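Local structure of alpha-galactosidase (Thermus thermophilus, 6LCJ) at residues 419-433 against 447-460. The protein probably acts as an alpha-galactosidase, a hexameric glycoside hydrolase that removes terminal alpha-linked galactose from sugars. Sequence-based numbering, arbitrary orientation.
Sequences RLQEALAHFTGFKAT and RLEAFLAREVPVRR
The imidazole of His426 is held between Val456 and Phe451. CG2 of Val456 rests on one face in a CH-pi contact, 3.8 Å from the ring centroid, while on the opposite face Phe451 presents its edge, an offset edge-to-face pair with the planes at 64°. Phe451 in turn carries the Lys431 methylenes over one of its own faces, CE lying 4.3 Å from the ring centroid, and takes Ala425 CB in plane at its edge, 3.6 Å from CZ. The small alanine lets the ring come close to helix 419-428. With CG anti to the backbone N (chi1 169°), Phe451 leaves its own helix to reach both helix 419-428 and strand 431-433; Phe406 also meets its ring.

Strand 431-433 is the eighth strand in chain order of the (beta/alpha)8 barrel, the fold of the GH36 alpha-galactosidases, pairing with strand 161-164, and helix 442-453 follows it, running back roughly antiparallel as in a beta/alpha unit. Lysine suits position 431 because its aliphatic part lies on the phenyl face while its ammonium reaches the end of that helix: NZ donates to Phe451 O at 2.8 Å, approaching nearly in line with the C=O bond (C=O...N angle 168°), and lies 2.6 Å from Arg454 O. One water bridges this NZ, His426 ND1 and the backbone N of Val456, tying the chain just after helix 447-453 to both side chains. A methionine in place of Lys431 could still cover the phenyl face, but would probably leave Phe451 O and the water without their charged donor. Farther along, the two methyls of Val458 divide between neighbouring residues of helix 419-428: CG2 packs 3.5 Å from His426 CB, and CG1 meets the edge of Phe427 at CD1, whose ring also packs edge-to-face with Phe466 of the C-terminal antiparallel sheet.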
# COMPACT_ATOMS: atom_id res chain seq x y z
N ARG E 419 4.69 50.62 -4.47
CA ARG E 419 5.13 51.32 -5.67
C ARG E 419 5.27 50.38 -6.86
O ARG E 419 5.06 50.79 -8.01
CB ARG E 419 6.45 52.03 -5.37
CG ARG E 419 7.09 52.72 -6.56
CD ARG E 419 8.05 53.83 -6.09
NE ARG E 419 7.37 55.04 -5.64
CZ ARG E 419 7.21 55.39 -4.36
NH1 ARG E 419 7.69 54.61 -3.39
NH2 ARG E 419 6.58 56.53 -4.05
N LEU E 420 5.62 49.12 -6.62
CA LEU E 420 5.67 48.14 -7.71
C LEU E 420 4.30 47.97 -8.36
O LEU E 420 4.20 47.91 -9.59
CB LEU E 420 6.17 46.79 -7.18
CG LEU E 420 7.53 46.75 -6.48
CD1 LEU E 420 7.79 45.34 -6.01
CD2 LEU E 420 8.61 47.22 -7.41
N GLN E 421 3.25 47.87 -7.54
CA GLN E 421 1.90 47.77 -8.07
C GLN E 421 1.49 49.05 -8.79
O GLN E 421 0.94 49.00 -9.89
CB GLN E 421 0.94 47.42 -6.92
CG GLN E 421 -0.54 47.21 -7.28
CD GLN E 421 -0.77 46.07 -8.25
OE1 GLN E 421 0.16 45.35 -8.62
NE2 GLN E 421 -2.03 45.89 -8.67
N GLU E 422 1.78 50.21 -8.20
CA GLU E 422 1.42 51.46 -8.84
C GLU E 422 2.05 51.59 -10.23
O GLU E 422 1.41 52.08 -11.17
CB GLU E 422 1.83 52.63 -7.95
CG GLU E 422 1.22 53.94 -8.37
CD GLU E 422 1.96 55.11 -7.78
OE1 GLU E 422 1.65 55.47 -6.62
OE2 GLU E 422 2.86 55.68 -8.45
N ALA E 423 3.30 51.16 -10.37
CA ALA E 423 3.99 51.28 -11.66
C ALA E 423 3.32 50.44 -12.74
O ALA E 423 3.24 50.87 -13.90
CB ALA E 423 5.46 50.87 -11.50
N LEU E 424 2.82 49.25 -12.39
CA LEU E 424 2.12 48.43 -13.38
C LEU E 424 0.79 49.04 -13.80
O LEU E 424 0.37 48.86 -14.94
CB LEU E 424 1.92 47.01 -12.85
CG LEU E 424 3.15 46.11 -12.83
CD1 LEU E 424 2.73 44.66 -12.74
CD2 LEU E 424 4.03 46.33 -14.04
N ALA E 425 0.10 49.76 -12.90
CA ALA E 425 -1.08 50.51 -13.32
C ALA E 425 -0.72 51.61 -14.32
O ALA E 425 -1.43 51.82 -15.30
CB ALA E 425 -1.79 51.12 -12.10
N HIS E 426 0.38 52.32 -14.08
CA HIS E 426 0.81 53.32 -15.06
C HIS E 426 1.13 52.66 -16.40
O HIS E 426 0.72 53.16 -17.45
CB HIS E 426 2.02 54.09 -14.54
CG HIS E 426 1.70 55.10 -13.49
ND1 HIS E 426 0.73 56.06 -13.64
CD2 HIS E 426 2.26 55.32 -12.27
CE1 HIS E 426 0.68 56.81 -12.57
NE2 HIS E 426 1.60 56.40 -11.72
N PHE E 427 1.84 51.54 -16.38
CA PHE E 427 2.21 50.89 -17.63
C PHE E 427 0.99 50.41 -18.41
O PHE E 427 0.88 50.62 -19.62
CB PHE E 427 3.17 49.74 -17.36
CG PHE E 427 3.73 49.11 -18.60
CD1 PHE E 427 4.76 49.71 -19.30
CD2 PHE E 427 3.22 47.91 -19.07
CE1 PHE E 427 5.29 49.12 -20.43
CE2 PHE E 427 3.74 47.32 -20.21
CZ PHE E 427 4.77 47.93 -20.89
N THR E 428 0.06 49.74 -17.74
CA THR E 428 -1.13 49.27 -18.44
C THR E 428 -2.14 50.38 -18.69
O THR E 428 -2.98 50.24 -19.58
CB THR E 428 -1.84 48.16 -17.63
OG1 THR E 428 -2.24 48.67 -16.36
CG2 THR E 428 -0.94 46.94 -17.43
N GLY E 429 -2.08 51.47 -17.92
CA GLY E 429 -3.11 52.48 -17.94
C GLY E 429 -4.40 52.13 -17.24
O GLY E 429 -5.34 52.92 -17.31
N PHE E 430 -4.48 50.97 -16.57
CA PHE E 430 -5.68 50.53 -15.86
C PHE E 430 -5.55 50.94 -14.40
O PHE E 430 -4.83 50.29 -13.63
CB PHE E 430 -5.88 49.03 -16.02
CG PHE E 430 -7.29 48.56 -15.74
CD1 PHE E 430 -7.82 48.64 -14.47
CD2 PHE E 430 -8.08 48.05 -16.77
CE1 PHE E 430 -9.14 48.21 -14.21
CE2 PHE E 430 -9.38 47.61 -16.52
CZ PHE E 430 -9.91 47.69 -15.25
N LYS E 431 -6.25 51.99 -14.01
CA LYS E 431 -6.07 52.62 -12.71
C LYS E 431 -7.30 52.39 -11.85
O LYS E 431 -8.41 52.76 -12.24
CB LYS E 431 -5.79 54.11 -12.87
CG LYS E 431 -4.49 54.39 -13.62
CD LYS E 431 -4.43 55.77 -14.15
CE LYS E 431 -3.05 56.33 -13.95
NZ LYS E 431 -2.94 57.71 -14.44
N ALA E 432 -7.09 51.76 -10.70
CA ALA E 432 -8.19 51.43 -9.80
C ALA E 432 -7.66 51.37 -8.37
O ALA E 432 -6.48 51.10 -8.15
CB ALA E 432 -8.85 50.11 -10.18
N THR E 433 -8.54 51.63 -7.41
CA THR E 433 -8.20 51.44 -6.01
C THR E 433 -9.46 51.12 -5.23
O THR E 433 -10.59 51.35 -5.68
CB THR E 433 -7.51 52.67 -5.39
OG1 THR E 433 -7.19 52.39 -4.01
CG2 THR E 433 -8.41 53.88 -5.43
N ARG E 447 -1.31 61.83 -3.12
CA ARG E 447 -0.71 60.86 -4.03
C ARG E 447 -1.76 60.19 -4.89
O ARG E 447 -1.53 59.98 -6.09
CB ARG E 447 0.09 59.84 -3.24
CG ARG E 447 1.52 60.29 -3.10
CD ARG E 447 2.28 59.44 -2.15
NE ARG E 447 2.56 58.12 -2.70
CZ ARG E 447 2.13 56.99 -2.15
NH1 ARG E 447 1.39 57.03 -1.04
NH2 ARG E 447 2.43 55.83 -2.72
N LEU E 448 -2.92 59.85 -4.31
CA LEU E 448 -3.98 59.22 -5.08
C LEU E 448 -4.48 60.13 -6.20
O LEU E 448 -4.64 59.69 -7.34
CB LEU E 448 -5.14 58.81 -4.16
CG LEU E 448 -6.42 58.33 -4.86
CD1 LEU E 448 -6.17 57.08 -5.76
CD2 LEU E 448 -7.57 58.09 -3.87
N GLU E 449 -4.70 61.41 -5.90
CA GLU E 449 -5.16 62.32 -6.95
C GLU E 449 -4.12 62.50 -8.05
O GLU E 449 -4.47 62.51 -9.23
CB GLU E 449 -5.56 63.67 -6.35
CG GLU E 449 -6.27 64.60 -7.35
CD GLU E 449 -7.44 63.95 -8.12
OE1 GLU E 449 -8.05 62.95 -7.66
OE2 GLU E 449 -7.77 64.45 -9.22
N ALA E 450 -2.84 62.67 -7.69
CA ALA E 450 -1.84 62.77 -8.74
C ALA E 450 -1.76 61.49 -9.57
O ALA E 450 -1.49 61.54 -10.78
CB ALA E 450 -0.48 63.12 -8.15
N PHE E 451 -2.03 60.34 -8.95
CA PHE E 451 -2.05 59.07 -9.68
C PHE E 451 -3.17 59.07 -10.72
O PHE E 451 -2.95 58.74 -11.89
CB PHE E 451 -2.20 57.93 -8.67
CG PHE E 451 -2.49 56.57 -9.28
CD1 PHE E 451 -1.49 55.84 -9.92
CD2 PHE E 451 -3.75 56.00 -9.15
CE1 PHE E 451 -1.74 54.58 -10.44
CE2 PHE E 451 -4.02 54.72 -9.65
CZ PHE E 451 -3.01 54.02 -10.31
N LEU E 452 -4.38 59.46 -10.31
CA LEU E 452 -5.52 59.49 -11.21
C LEU E 452 -5.37 60.55 -12.29
O LEU E 452 -5.68 60.30 -13.46
CB LEU E 452 -6.80 59.73 -10.42
CG LEU E 452 -7.15 58.59 -9.47
CD1 LEU E 452 -8.23 58.99 -8.47
CD2 LEU E 452 -7.59 57.39 -10.27
N ALA E 453 -4.90 61.75 -11.93
CA ALA E 453 -4.99 62.90 -12.81
C ALA E 453 -3.84 63.00 -13.80
O ALA E 453 -3.90 63.84 -14.70
CB ALA E 453 -5.05 64.19 -12.00
N ARG E 454 -2.80 62.18 -13.67
CA ARG E 454 -1.61 62.32 -14.48
C ARG E 454 -1.38 61.08 -15.32
O ARG E 454 -1.79 59.98 -14.97
CB ARG E 454 -0.36 62.58 -13.63
CG ARG E 454 -0.19 64.02 -13.20
CD ARG E 454 0.73 64.14 -11.99
NE ARG E 454 2.13 63.94 -12.35
CZ ARG E 454 2.82 62.84 -12.08
NH1 ARG E 454 2.23 61.81 -11.44
NH2 ARG E 454 4.09 62.76 -12.45
N GLU E 455 -0.71 61.28 -16.43
CA GLU E 455 -0.31 60.21 -17.33
C GLU E 455 1.22 60.18 -17.24
O GLU E 455 1.90 61.00 -17.86
CB GLU E 455 -0.81 60.47 -18.75
CG GLU E 455 -2.35 60.61 -18.90
CD GLU E 455 -2.96 61.82 -18.16
OE1 GLU E 455 -4.20 61.84 -17.95
OE2 GLU E 455 -2.19 62.74 -17.77
N VAL E 456 1.75 59.27 -16.42
CA VAL E 456 3.19 59.17 -16.21
C VAL E 456 3.74 58.21 -17.25
O VAL E 456 3.40 57.01 -17.23
CB VAL E 456 3.51 58.68 -14.79
CG1 VAL E 456 4.94 59.00 -14.45
CG2 VAL E 456 2.59 59.36 -13.80
N PRO E 457 4.58 58.67 -18.19
CA PRO E 457 5.13 57.78 -19.21
C PRO E 457 5.94 56.64 -18.60
O PRO E 457 6.81 56.86 -17.76
CB PRO E 457 6.01 58.70 -20.07
CG PRO E 457 6.14 59.99 -19.29
CD PRO E 457 4.91 60.09 -18.45
N VAL E 458 5.62 55.42 -19.02
CA VAL E 458 6.36 54.23 -18.61
C VAL E 458 6.91 53.56 -19.86
O VAL E 458 6.26 53.54 -20.91
CB VAL E 458 5.49 53.24 -17.80
CG1 VAL E 458 6.35 52.15 -17.17
CG2 VAL E 458 4.75 53.97 -16.71
N ARG E 459 8.11 53.02 -19.74
CA ARG E 459 8.78 52.36 -20.84
C ARG E 459 9.39 51.08 -20.29
O ARG E 459 9.86 51.06 -19.15
CB ARG E 459 9.86 53.27 -21.45
CG ARG E 459 10.95 52.55 -22.23
CD ARG E 459 11.52 53.44 -23.32
NE ARG E 459 11.74 54.80 -22.83
CZ ARG E 459 12.85 55.20 -22.21
NH1 ARG E 459 13.85 54.34 -22.01
NH2 ARG E 459 12.97 56.46 -21.79
N ARG E 460 9.36 50.01 -21.08
CA ARG E 460 9.98 48.76 -20.66
C ARG E 460 11.42 48.69 -21.15
O ARG E 460 11.68 48.84 -22.35
CB ARG E 460 9.20 47.55 -21.17
CG ARG E 460 9.15 46.40 -20.15
CD ARG E 460 8.32 45.23 -20.65
NE ARG E 460 8.31 44.14 -19.68
CZ ARG E 460 7.31 43.27 -19.57
NH1 ARG E 460 6.26 43.38 -20.38
NH2 ARG E 460 7.36 42.30 -18.66
O HOH W 1 -0.34 57.29 -15.57